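Globin II, extracellular (Lumbricus terrestris, PDB 1X9F) probably binds and carries oxygen at its heme iron, as one globin subunit of the giant extracellular erythrocruorin of the earthworm. Local coordinates at residues S46-K49 against R50-G53; F61-H64 against A65-L69; A108-T111 against A112-V116. All blocks are in the same frame, centred on the assembly; numbering follows the deposited sequence.

Contact 1: residues S46-K49 against R50-G53; sequences SLFK and RVHG. With HEM (protoporphyrin IX containing Fe), chain O; PO4 (phosphate ion), chain Q.
A Schellman motif ends the 3-10 turn here: Gly-53 N donates to Phe-48 O at 2.8 Å and His-52 N to Lys-49 O at 3.3 Å, while Val-51 N reaches Phe-48 O at 3.0 Å from the face of the carbonyl plane opposite to Gly-53. His-52 has the left-handed backbone of the motif (phi 61°), which brings Gly-53 N back to Phe-48 O. Glycine suits this place because a CB on it would probably come too close to CB of Phe-48. Val-51 CG1 meets Phe-48 CB at 3.9 Å, beside the edge of the ring and near its plane. With CG anti to its carbonyl carbon (chi1 -57°), Phe-48 extends its ring to the heme, where CE2 lies 3.5 Å from the methine carbon CHD; it also touches the carbon monoxide, consistent with the CD-corner phenylalanine of globins. Leu-47 adds CD2 against a heme vinyl (CAC, CBC).

Arg-50 serves the polar rim of the heme. A bend at chi3 turns its guanidinium so that NE meets propionate O2D at 2.7 Å, while NH2 bonds O1D of that propionate at 2.7 Å in a nearly straight line (172°). NH1 and NH2 also hold a phosphate ion, probably from the crystallisation liquor. A water joins Leu-47 O to O2D. Nearby, His-97 of the Globin III chain bonds both the heme and the phosphate. The turn bridges helix 23-40, whose Trp-34 meets Phe-48 edge-to-face, and helix 59-77, where Val-51 rests on His-64 and Arg-67.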
loop_
_atom_site.group_PDB
_atom_site.type_symbol
_atom_site.label_atom_id
_atom_site.label_comp_id
_atom_site.label_asym_id
_atom_site.label_seq_id
_atom_site.Cartn_x
_atom_site.Cartn_y
_atom_site.Cartn_z
ATOM N N SER B 46 15.947 29.433 -49.011
ATOM C CA SER B 46 16.955 30.494 -49.119
ATOM C C SER B 46 16.764 31.621 -48.103
ATOM O O SER B 46 17.710 32.337 -47.771
ATOM C CB SER B 46 16.946 31.079 -50.529
ATOM O OG SER B 46 15.703 31.702 -50.804
ATOM N N LEU B 47 15.534 31.768 -47.623
ATOM C CA LEU B 47 15.194 32.750 -46.603
ATOM C C LEU B 47 15.837 32.447 -45.251
ATOM O O LEU B 47 15.940 33.331 -44.395
ATOM C CB LEU B 47 13.671 32.817 -46.439
ATOM C CG LEU B 47 12.852 33.724 -47.370
ATOM C CD1 LEU B 47 13.154 33.516 -48.851
ATOM C CD2 LEU B 47 11.368 33.503 -47.105
ATOM N N PHE B 48 16.270 31.203 -45.066
ATOM C CA PHE B 48 16.694 30.737 -43.749
ATOM C C PHE B 48 18.196 30.480 -43.701
ATOM O O PHE B 48 18.690 29.763 -42.826
ATOM C CB PHE B 48 15.894 29.491 -43.347
ATOM C CG PHE B 48 14.408 29.707 -43.341
ATOM C CD1 PHE B 48 13.630 29.291 -44.412
ATOM C CD2 PHE B 48 13.788 30.339 -42.271
ATOM C CE1 PHE B 48 12.257 29.494 -44.413
ATOM C CE2 PHE B 48 12.416 30.548 -42.264
ATOM C CZ PHE B 48 11.651 30.129 -43.335
ATOM N N LYS B 49 18.913 31.092 -44.642
ATOM C CA LYS B 49 20.356 30.929 -44.745
ATOM C C LYS B 49 21.069 31.397 -43.479
ATOM O O LYS B 49 22.040 30.774 -43.050
ATOM C CB LYS B 49 20.904 31.660 -45.978
ATOM C CG LYS B 49 22.189 31.049 -46.552
ATOM C CD LYS B 49 21.918 29.774 -47.367
ATOM C CE LYS B 49 23.207 28.994 -47.656
ATOM N NZ LYS B 49 22.961 27.727 -48.406
ATOM N N ARG B 50 20.582 32.481 -42.875
ATOM C CA ARG B 50 21.195 33.020 -41.660
ATOM C C ARG B 50 21.008 32.090 -40.464
ATOM O O ARG B 50 21.643 32.268 -39.419
ATOM C CB ARG B 50 20.616 34.399 -41.334
ATOM C CG ARG B 50 21.329 35.119 -40.199
ATOM C CD ARG B 50 20.500 36.198 -39.514
ATOM N NE ARG B 50 19.506 35.680 -38.565
ATOM C CZ ARG B 50 19.777 35.276 -37.325
ATOM N NH1 ARG B 50 21.026 35.294 -36.864
ATOM N NH2 ARG B 50 18.793 34.842 -36.541
ATOM N N VAL B 51 20.139 31.101 -40.614
ATOM C CA VAL B 51 19.813 30.245 -39.492
ATOM C C VAL B 51 20.001 28.782 -39.907
ATOM O O VAL B 51 19.368 27.864 -39.369
ATOM C CB VAL B 51 18.412 30.611 -38.918
ATOM C CG1 VAL B 51 17.276 29.909 -39.672
ATOM C CG2 VAL B 51 18.363 30.344 -37.427
ATOM N N HIS B 52 20.901 28.601 -40.876
ATOM C CA HIS B 52 21.329 27.293 -41.384
ATOM C C HIS B 52 20.218 26.445 -41.991
ATOM O O HIS B 52 20.178 25.230 -41.775
ATOM C CB HIS B 52 22.048 26.505 -40.290
ATOM C CG HIS B 52 23.430 26.994 -40.005
ATOM N ND1 HIS B 52 23.689 28.039 -39.143
ATOM C CD2 HIS B 52 24.633 26.564 -40.450
ATOM C CE1 HIS B 52 24.994 28.235 -39.077
ATOM N NE2 HIS B 52 25.590 27.351 -39.857
ATOM N N GLY B 53 19.336 27.078 -42.764
ATOM C CA GLY B 53 18.207 26.394 -43.404
ATOM C C GLY B 53 18.603 25.280 -44.356
ATOM O O GLY B 53 17.785 24.423 -44.701
HETATM C CHA HEM O . 11.380 34.171 -37.682
HETATM C CHB HEM O . 6.902 32.818 -36.277
HETATM C CHC HEM O . 5.776 31.655 -40.893
HETATM C CHD HEM O . 10.183 33.243 -42.339
HETATM C C1A HEM O . 10.229 33.809 -36.841
HETATM C C2A HEM O . 10.308 33.944 -35.457
HETATM C C3A HEM O . 8.985 33.542 -34.977
HETATM C C4A HEM O . 8.297 33.239 -36.248
HETATM C CMA HEM O . 8.471 33.466 -33.561
HETATM C CAA HEM O . 11.494 34.343 -34.616
HETATM C CBA HEM O . 11.548 35.823 -34.298
HETATM C CGA HEM O . 12.845 36.033 -33.552
HETATM O O1A HEM O . 12.910 35.713 -32.343
HETATM O O2A HEM O . 13.813 36.512 -34.179
HETATM C C1B HEM O . 6.191 32.359 -37.467
HETATM C C2B HEM O . 4.917 31.846 -37.352
HETATM C C3B HEM O . 4.632 31.546 -38.643
HETATM C C4B HEM O . 5.700 31.868 -39.449
HETATM C CMB HEM O . 4.061 31.666 -36.124
HETATM C CAB HEM O . 3.453 31.001 -38.942
HETATM C CBB HEM O . 2.251 30.495 -39.133
HETATM C C1C HEM O . 6.957 31.958 -41.710
HETATM C C2C HEM O . 6.957 31.655 -43.057
HETATM C C3C HEM O . 8.191 32.103 -43.466
HETATM C C4C HEM O . 8.839 32.625 -42.344
HETATM C CMC HEM O . 5.834 31.013 -43.836
HETATM C CAC HEM O . 8.697 32.019 -44.863
HETATM C CBC HEM O . 8.743 30.821 -45.466
HETATM C C1D HEM O . 10.934 33.674 -41.139
HETATM C C2D HEM O . 12.261 34.091 -41.224
HETATM C C3D HEM O . 12.643 34.357 -39.929
HETATM C C4D HEM O . 11.430 34.058 -39.145
HETATM C CMD HEM O . 13.099 34.225 -42.473
HETATM C CAD HEM O . 13.971 34.868 -39.431
HETATM C CBD HEM O . 15.028 33.777 -39.453
HETATM C CGD HEM O . 16.288 34.379 -38.884
HETATM O O1D HEM O . 16.299 34.769 -37.696
HETATM O O2D HEM O . 17.281 34.472 -39.629
HETATM N NA HEM O . 9.022 33.436 -37.374
HETATM N NB HEM O . 6.709 32.397 -38.719
HETATM N NC HEM O . 8.069 32.576 -41.228
HETATM N ND HEM O . 10.394 33.628 -39.894
HETATM FE FE HEM O . 8.527 33.080 -39.313
HETATM P P PO4 Q . 21.127 34.902 -33.460
HETATM O O1 PO4 Q . 22.321 35.250 -34.332
HETATM O O2 PO4 Q . 19.994 34.364 -34.314
HETATM O O3 PO4 Q . 20.647 36.148 -32.742
HETATM O O4 PO4 Q . 21.565 33.854 -32.457
HETATM O O HOH W 1 17.560 33.326 -41.936
#

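Contact 2: residues F61-H64 against A65-L69. Unlike the reference sequence in segment 65-69: Asp-66 (reference Glu). With CMO (carbon monoxide), chain P; HEM (protoporphyrin IX containing Fe), chain O.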
loop_
_atom_site.group_PDB
_atom_site.type_symbol
_atom_site.label_atom_id
_atom_site.label_comp_id
_atom_site.label_asym_id
_atom_site.label_seq_id
_atom_site.Cartn_x
_atom_site.Cartn_y
_atom_site.Cartn_z
ATOM N N PHE B 61 19.289 25.703 -36.586
ATOM C CA PHE B 61 18.017 25.563 -37.252
ATOM C C PHE B 61 16.942 25.025 -36.319
ATOM O O PHE B 61 15.789 25.465 -36.379
ATOM C CB PHE B 61 18.098 24.689 -38.495
ATOM C CG PHE B 61 16.847 24.730 -39.282
ATOM C CD1 PHE B 61 16.590 25.815 -40.119
ATOM C CD2 PHE B 61 15.871 23.756 -39.115
ATOM C CE1 PHE B 61 15.404 25.903 -40.827
ATOM C CE2 PHE B 61 14.676 23.836 -39.817
ATOM C CZ PHE B 61 14.444 24.914 -40.679
ATOM N N ILE B 62 17.310 24.061 -35.476
ATOM C CA ILE B 62 16.376 23.516 -34.500
ATOM C C ILE B 62 15.865 24.658 -33.640
ATOM O O ILE B 62 14.658 24.790 -33.430
ATOM C CB ILE B 62 17.050 22.462 -33.579
ATOM C CG1 ILE B 62 17.721 21.339 -34.377
ATOM C CG2 ILE B 62 16.037 21.894 -32.578
ATOM C CD1 ILE B 62 16.773 20.480 -35.147
ATOM N N ALA B 63 16.797 25.466 -33.136
ATOM C CA ALA B 63 16.479 26.565 -32.236
ATOM C C ALA B 63 15.467 27.474 -32.895
ATOM O O ALA B 63 14.454 27.841 -32.289
ATOM C CB ALA B 63 17.738 27.343 -31.877
ATOM N N HIS B 64 15.743 27.801 -34.152
ATOM C CA HIS B 64 14.846 28.605 -34.948
ATOM C C HIS B 64 13.454 27.970 -35.097
ATOM O O HIS B 64 12.439 28.658 -34.978
ATOM C CB HIS B 64 15.447 28.874 -36.324
ATOM C CG HIS B 64 14.434 29.334 -37.309
ATOM N ND1 HIS B 64 13.897 30.603 -37.275
ATOM C CD2 HIS B 64 13.776 28.669 -38.286
ATOM C CE1 HIS B 64 12.986 30.714 -38.224
ATOM N NE2 HIS B 64 12.885 29.552 -38.847
ATOM N N ALA B 65 13.419 26.668 -35.365
ATOM C CA ALA B 65 12.161 25.969 -35.579
ATOM C C ALA B 65 11.375 25.847 -34.275
ATOM O O ALA B 65 10.156 26.021 -34.275
ATOM C CB ALA B 65 12.408 24.605 -36.198
ATOM N N ASP B 66 12.070 25.544 -33.174
ATOM C CA ASP B 66 11.462 25.572 -31.836
ATOM C C ASP B 66 10.908 26.979 -31.556
ATOM O O ASP B 66 9.836 27.127 -30.960
ATOM C CB ASP B 66 12.469 25.147 -30.744
ATOM C CG ASP B 66 12.375 23.652 -30.372
ATOM O OD1 ASP B 66 12.636 23.302 -29.188
ATOM O OD2 ASP B 66 12.057 22.760 -31.189
ATOM N N ARG B 67 11.633 28.002 -32.002
ATOM C CA ARG B 67 11.225 29.394 -31.810
ATOM C C ARG B 67 9.924 29.698 -32.555
ATOM O O ARG B 67 9.020 30.338 -32.010
ATOM C CB ARG B 67 12.342 30.310 -32.295
ATOM C CG ARG B 67 12.528 31.560 -31.489
ATOM C CD ARG B 67 13.964 32.059 -31.441
ATOM N NE ARG B 67 14.657 32.022 -32.733
ATOM C CZ ARG B 67 15.874 31.511 -32.923
ATOM N NH1 ARG B 67 16.555 30.995 -31.906
ATOM N NH2 ARG B 67 16.422 31.524 -34.132
ATOM N N VAL B 68 9.839 29.221 -33.794
ATOM C CA VAL B 68 8.651 29.399 -34.623
ATOM C C VAL B 68 7.440 28.743 -34.007
ATOM O O VAL B 68 6.374 29.359 -33.911
ATOM C CB VAL B 68 8.845 28.774 -36.004
ATOM C CG1 VAL B 68 7.549 28.847 -36.823
ATOM C CG2 VAL B 68 10.001 29.435 -36.711
ATOM N N LEU B 69 7.596 27.486 -33.609
ATOM C CA LEU B 69 6.506 26.776 -32.969
ATOM C C LEU B 69 6.137 27.408 -31.629
ATOM O O LEU B 69 5.004 27.266 -31.170
ATOM C CB LEU B 69 6.826 25.289 -32.811
ATOM C CG LEU B 69 6.936 24.480 -34.105
ATOM C CD1 LEU B 69 6.786 23.025 -33.748
ATOM C CD2 LEU B 69 5.869 24.882 -35.125
HETATM C C CMO P . 9.333 31.035 -39.244
HETATM O O CMO P . 10.120 30.165 -39.701
HETATM C CHA HEM O . 11.380 34.171 -37.682
HETATM C CHB HEM O . 6.902 32.818 -36.277
HETATM C CHC HEM O . 5.776 31.655 -40.893
HETATM C CHD HEM O . 10.183 33.243 -42.339
HETATM C C1A HEM O . 10.229 33.809 -36.841
HETATM C C2A HEM O . 10.308 33.944 -35.457
HETATM C C3A HEM O . 8.985 33.542 -34.977
HETATM C C4A HEM O . 8.297 33.239 -36.248
HETATM C CMA HEM O . 8.471 33.466 -33.561
HETATM C CAA HEM O . 11.494 34.343 -34.616
HETATM C CBA HEM O . 11.548 35.823 -34.298
HETATM C CGA HEM O . 12.845 36.033 -33.552
HETATM O O1A HEM O . 12.910 35.713 -32.343
HETATM O O2A HEM O . 13.813 36.512 -34.179
HETATM C C1B HEM O . 6.191 32.359 -37.467
HETATM C C2B HEM O . 4.917 31.846 -37.352
HETATM C C3B HEM O . 4.632 31.546 -38.643
HETATM C C4B HEM O . 5.700 31.868 -39.449
HETATM C CMB HEM O . 4.061 31.666 -36.124
HETATM C CAB HEM O . 3.453 31.001 -38.942
HETATM C CBB HEM O . 2.251 30.495 -39.133
HETATM C C1C HEM O . 6.957 31.958 -41.710
HETATM C C2C HEM O . 6.957 31.655 -43.057
HETATM C C3C HEM O . 8.191 32.103 -43.466
HETATM C C4C HEM O . 8.839 32.625 -42.344
HETATM C CMC HEM O . 5.834 31.013 -43.836
HETATM C CAC HEM O . 8.697 32.019 -44.863
HETATM C CBC HEM O . 8.743 30.821 -45.466
HETATM C C1D HEM O . 10.934 33.674 -41.139
HETATM C C2D HEM O . 12.261 34.091 -41.224
HETATM C C3D HEM O . 12.643 34.357 -39.929
HETATM C C4D HEM O . 11.430 34.058 -39.145
HETATM C CMD HEM O . 13.099 34.225 -42.473
HETATM C CAD HEM O . 13.971 34.868 -39.431
HETATM C CBD HEM O . 15.028 33.777 -39.453
HETATM C CGD HEM O . 16.288 34.379 -38.884
HETATM O O1D HEM O . 16.299 34.769 -37.696
HETATM O O2D HEM O . 17.281 34.472 -39.629
HETATM N NA HEM O . 9.022 33.436 -37.374
HETATM N NB HEM O . 6.709 32.397 -38.719
HETATM N NC HEM O . 8.069 32.576 -41.228
HETATM N ND HEM O . 10.394 33.628 -39.894
HETATM FE FE HEM O . 8.527 33.080 -39.313
#
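His-64 and Val-68, four residues apart on one helix, reach the bound carbon monoxide together. NE2 of His-64 donates a weak hydrogen bond to CMO O, 3.0 Å long and bent to 123°, with the ligand oxygen near the plane of the ring. Val-68 CG2 lies alongside the ligand, 3.1 Å from both CMO C and CMO O, and CG1 of the same valine lies against the porphyrin. These are the distal-pocket roles of histidine and valine on the E helix of globins: one polar N-H for the ligand, and a branched, apolar side chain beside it.

The two side chains also steady each other. Val-68 CG2 sits over one face of the imidazole in a CH-pi contact, 3.8 Å from the centroid of the His-64 ring. Extending CG away from the backbone N (chi1 163°) carries the imidazole toward the ligand. At the edge of the imidazole, Arg-67 folds back through bends at chi2 and chi3, laying one face of its guanidinium over His-64 CA, with Arg-67 NH2 at 3.4 Å from that atom. Val-68 N to His-64 O, at 2.9 Å, and Asp-66 N to Ile-62 O, almost straight at 178°, set the helical spacing beneath.

Farther out, helix 59-77 leans on helix 23-40: Asp-66 OD2 is hydrogen-bonded to Ser-30 OG, Leu-69 packs on Phe-29 and Ile-62 on Gln-31. Ala-63 abuts Ala-90 of the Globin III chain.

Contact 3: residues A108-T111 against A112-V116. With HEM (protoporphyrin IX containing Fe), chain O.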
loop_
_atom_site.group_PDB
_atom_site.type_symbol
_atom_site.label_atom_id
_atom_site.label_comp_id
_atom_site.label_asym_id
_atom_site.label_seq_id
_atom_site.Cartn_x
_atom_site.Cartn_y
_atom_site.Cartn_z
ATOM N N ALA B 108 2.180 26.991 -47.896
ATOM C CA ALA B 108 2.852 25.701 -47.736
ATOM C C ALA B 108 3.049 25.350 -46.262
ATOM O O ALA B 108 2.874 24.197 -45.857
ATOM C CB ALA B 108 4.178 25.699 -48.465
ATOM N N PHE B 109 3.404 26.359 -45.471
ATOM C CA PHE B 109 3.592 26.184 -44.045
ATOM C C PHE B 109 2.325 25.633 -43.415
ATOM O O PHE B 109 2.374 24.658 -42.661
ATOM C CB PHE B 109 3.972 27.510 -43.395
ATOM C CG PHE B 109 4.484 27.366 -41.996
ATOM C CD1 PHE B 109 3.739 27.818 -40.919
ATOM C CD2 PHE B 109 5.717 26.773 -41.755
ATOM C CE1 PHE B 109 4.219 27.684 -39.621
ATOM C CE2 PHE B 109 6.198 26.635 -40.465
ATOM C CZ PHE B 109 5.449 27.089 -39.395
ATOM N N LYS B 110 1.192 26.245 -43.741
ATOM C CA LYS B 110 -0.089 25.797 -43.227
ATOM C C LYS B 110 -0.359 24.337 -43.585
ATOM O O LYS B 110 -0.820 23.565 -42.740
ATOM C CB LYS B 110 -1.211 26.685 -43.755
ATOM C CG LYS B 110 -2.590 26.257 -43.296
ATOM C CD LYS B 110 -3.655 27.213 -43.772
ATOM C CE LYS B 110 -4.006 26.961 -45.234
ATOM N NZ LYS B 110 -5.363 27.506 -45.530
ATOM N N THR B 111 -0.077 23.967 -44.833
ATOM C CA THR B 111 -0.272 22.596 -45.300
ATOM C C THR B 111 0.606 21.655 -44.498
ATOM O O THR B 111 0.181 20.564 -44.117
ATOM C CB THR B 111 0.078 22.502 -46.796
ATOM O OG1 THR B 111 -0.805 23.353 -47.541
ATOM C CG2 THR B 111 -0.227 21.113 -47.354
ATOM N N ALA B 112 1.834 22.099 -44.252
ATOM C CA ALA B 112 2.814 21.317 -43.526
ATOM C C ALA B 112 2.379 21.088 -42.080
ATOM O O ALA B 112 2.391 19.948 -41.608
ATOM C CB ALA B 112 4.175 21.991 -43.590
ATOM N N ILE B 113 1.994 22.164 -41.384
ATOM C CA ILE B 113 1.458 22.044 -40.026
ATOM C C ILE B 113 0.348 21.002 -39.985
ATOM O O ILE B 113 0.385 20.084 -39.161
ATOM C CB ILE B 113 0.910 23.385 -39.499
ATOM C CG1 ILE B 113 2.034 24.397 -39.273
ATOM C CG2 ILE B 113 0.149 23.180 -38.184
ATOM C CD1 ILE B 113 1.508 25.802 -39.011
ATOM N N LEU B 114 -0.629 21.143 -40.883
ATOM C CA LEU B 114 -1.776 20.243 -40.906
ATOM C C LEU B 114 -1.366 18.814 -41.172
ATOM O O LEU B 114 -1.958 17.877 -40.642
ATOM C CB LEU B 114 -2.804 20.700 -41.937
ATOM C CG LEU B 114 -3.941 21.566 -41.393
ATOM C CD1 LEU B 114 -3.433 22.773 -40.608
ATOM C CD2 LEU B 114 -4.801 22.025 -42.546
ATOM N N HIS B 115 -0.320 18.655 -41.966
ATOM C CA HIS B 115 0.144 17.358 -42.374
ATOM C C HIS B 115 0.825 16.619 -41.236
ATOM O O HIS B 115 0.539 15.449 -40.972
ATOM C CB HIS B 115 1.121 17.552 -43.511
ATOM C CG HIS B 115 1.727 16.284 -43.987
ATOM N ND1 HIS B 115 0.990 15.311 -44.625
ATOM C CD2 HIS B 115 2.994 15.817 -43.914
ATOM C CE1 HIS B 115 1.781 14.299 -44.933
ATOM N NE2 HIS B 115 3.002 14.583 -44.514
ATOM N N VAL B 116 1.735 17.320 -40.573
ATOM C CA VAL B 116 2.461 16.770 -39.452
ATOM C C VAL B 116 1.503 16.516 -38.281
ATOM O O VAL B 116 1.566 15.457 -37.658
ATOM C CB VAL B 116 3.655 17.673 -39.069
ATOM C CG1 VAL B 116 4.404 17.104 -37.884
ATOM C CG2 VAL B 116 4.607 17.827 -40.257
HETATM C CHA HEM O . 11.380 34.171 -37.682
HETATM C CHB HEM O . 6.902 32.818 -36.277
HETATM C CHC HEM O . 5.776 31.655 -40.893
HETATM C CHD HEM O . 10.183 33.243 -42.339
HETATM C C1A HEM O . 10.229 33.809 -36.841
HETATM C C2A HEM O . 10.308 33.944 -35.457
HETATM C C3A HEM O . 8.985 33.542 -34.977
HETATM C C4A HEM O . 8.297 33.239 -36.248
HETATM C CMA HEM O . 8.471 33.466 -33.561
HETATM C CAA HEM O . 11.494 34.343 -34.616
HETATM C CBA HEM O . 11.548 35.823 -34.298
HETATM C CGA HEM O . 12.845 36.033 -33.552
HETATM O O1A HEM O . 12.910 35.713 -32.343
HETATM O O2A HEM O . 13.813 36.512 -34.179
HETATM C C1B HEM O . 6.191 32.359 -37.467
HETATM C C2B HEM O . 4.917 31.846 -37.352
HETATM C C3B HEM O . 4.632 31.546 -38.643
HETATM C C4B HEM O . 5.700 31.868 -39.449
HETATM C CMB HEM O . 4.061 31.666 -36.124
HETATM C CAB HEM O . 3.453 31.001 -38.942
HETATM C CBB HEM O . 2.251 30.495 -39.133
HETATM C C1C HEM O . 6.957 31.958 -41.710
HETATM C C2C HEM O . 6.957 31.655 -43.057
HETATM C C3C HEM O . 8.191 32.103 -43.466
HETATM C C4C HEM O . 8.839 32.625 -42.344
HETATM C CMC HEM O . 5.834 31.013 -43.836
HETATM C CAC HEM O . 8.697 32.019 -44.863
HETATM C CBC HEM O . 8.743 30.821 -45.466
HETATM C C1D HEM O . 10.934 33.674 -41.139
HETATM C C2D HEM O . 12.261 34.091 -41.224
HETATM C C3D HEM O . 12.643 34.357 -39.929
HETATM C C4D HEM O . 11.430 34.058 -39.145
HETATM C CMD HEM O . 13.099 34.225 -42.473
HETATM C CAD HEM O . 13.971 34.868 -39.431
HETATM C CBD HEM O . 15.028 33.777 -39.453
HETATM C CGD HEM O . 16.288 34.379 -38.884
HETATM O O1D HEM O . 16.299 34.769 -37.696
HETATM O O2D HEM O . 17.281 34.472 -39.629
HETATM N NA HEM O . 9.022 33.436 -37.374
HETATM N NB HEM O . 6.709 32.397 -38.719
HETATM N NC HEM O . 8.069 32.576 -41.228
HETATM N ND HEM O . 10.394 33.628 -39.894
HETATM FE FE HEM O . 8.527 33.080 -39.313
#
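Phe-109 lines the heme pocket from helix 103-121, the G helix of the globin fold, and Ile-113, one turn on, backs it from the second shell. The phenyl ring is held between two apolar surfaces: Ile-113 CG1 lies over one face, displaced toward the rim, and the heme methine carbon CHC is over the other. At the ring's margin Phe-109 CE1 is 3.4 Å from Ile-113 CD1. On the heme side Phe-109 CE1 lies 3.5 Å from HEM CBB, a vinyl carbon. Directing CG away from the backbone N (chi1 -167°) carries the ring outward to the porphyrin, while Ile-113, bonded through N to Phe-109 O at 2.8 Å, stays close enough to back it. Replacing Phe-109 with an alanine would probably open a gap between Ile-113 and the vinyl side of the heme, and leave that edge of the porphyrin without one of its apolar neighbours.

Small and apolar, Ala-112 lets the helix lie close to Thr-37 of helix 23-40; its N bonds Ala-108 O at 2.8 Å. Lys-110 points its amine to Asp-131 and Asp-135 in salt bridges, and Leu-114 packs on Trp-130, so this side is tied to helix 127-142. The hydroxyl of Thr-111 bonds the main-chain oxygen of Asp-107. Chemistry is thus divided by direction: the ring meets the heme and Ile-113 through carbon alone, by van der Waals contact, while the lysine's charge is matched by the two aspartates of helix 127-142.

How the contacts relate
All three contacts meet the same heme. Of the four residues round the carbon monoxide, contacts 1 and 2 supply three, while contact 3 stands behind, with the Phe-109 side chain about 5 Å from the ligand. Contacts 1 and 2 have centres 12 Å apart yet touch directly: Phe-48 CE2 lies 3.6 Å from His-64 NE2, so the phenylalanine of the turn and the distal histidine crowd the ligand together, and Val-51 CG2 packs at 3.4 Å on His-64 CB. Contact 2 also reaches contact 3, through Val-68 CG1 and Phe-109 CZ at 3.8 Å. Contacts 1 and 3 do not meet, their nearest atoms being about 7 Å apart; residues 61-69 are the part that touches both other contacts.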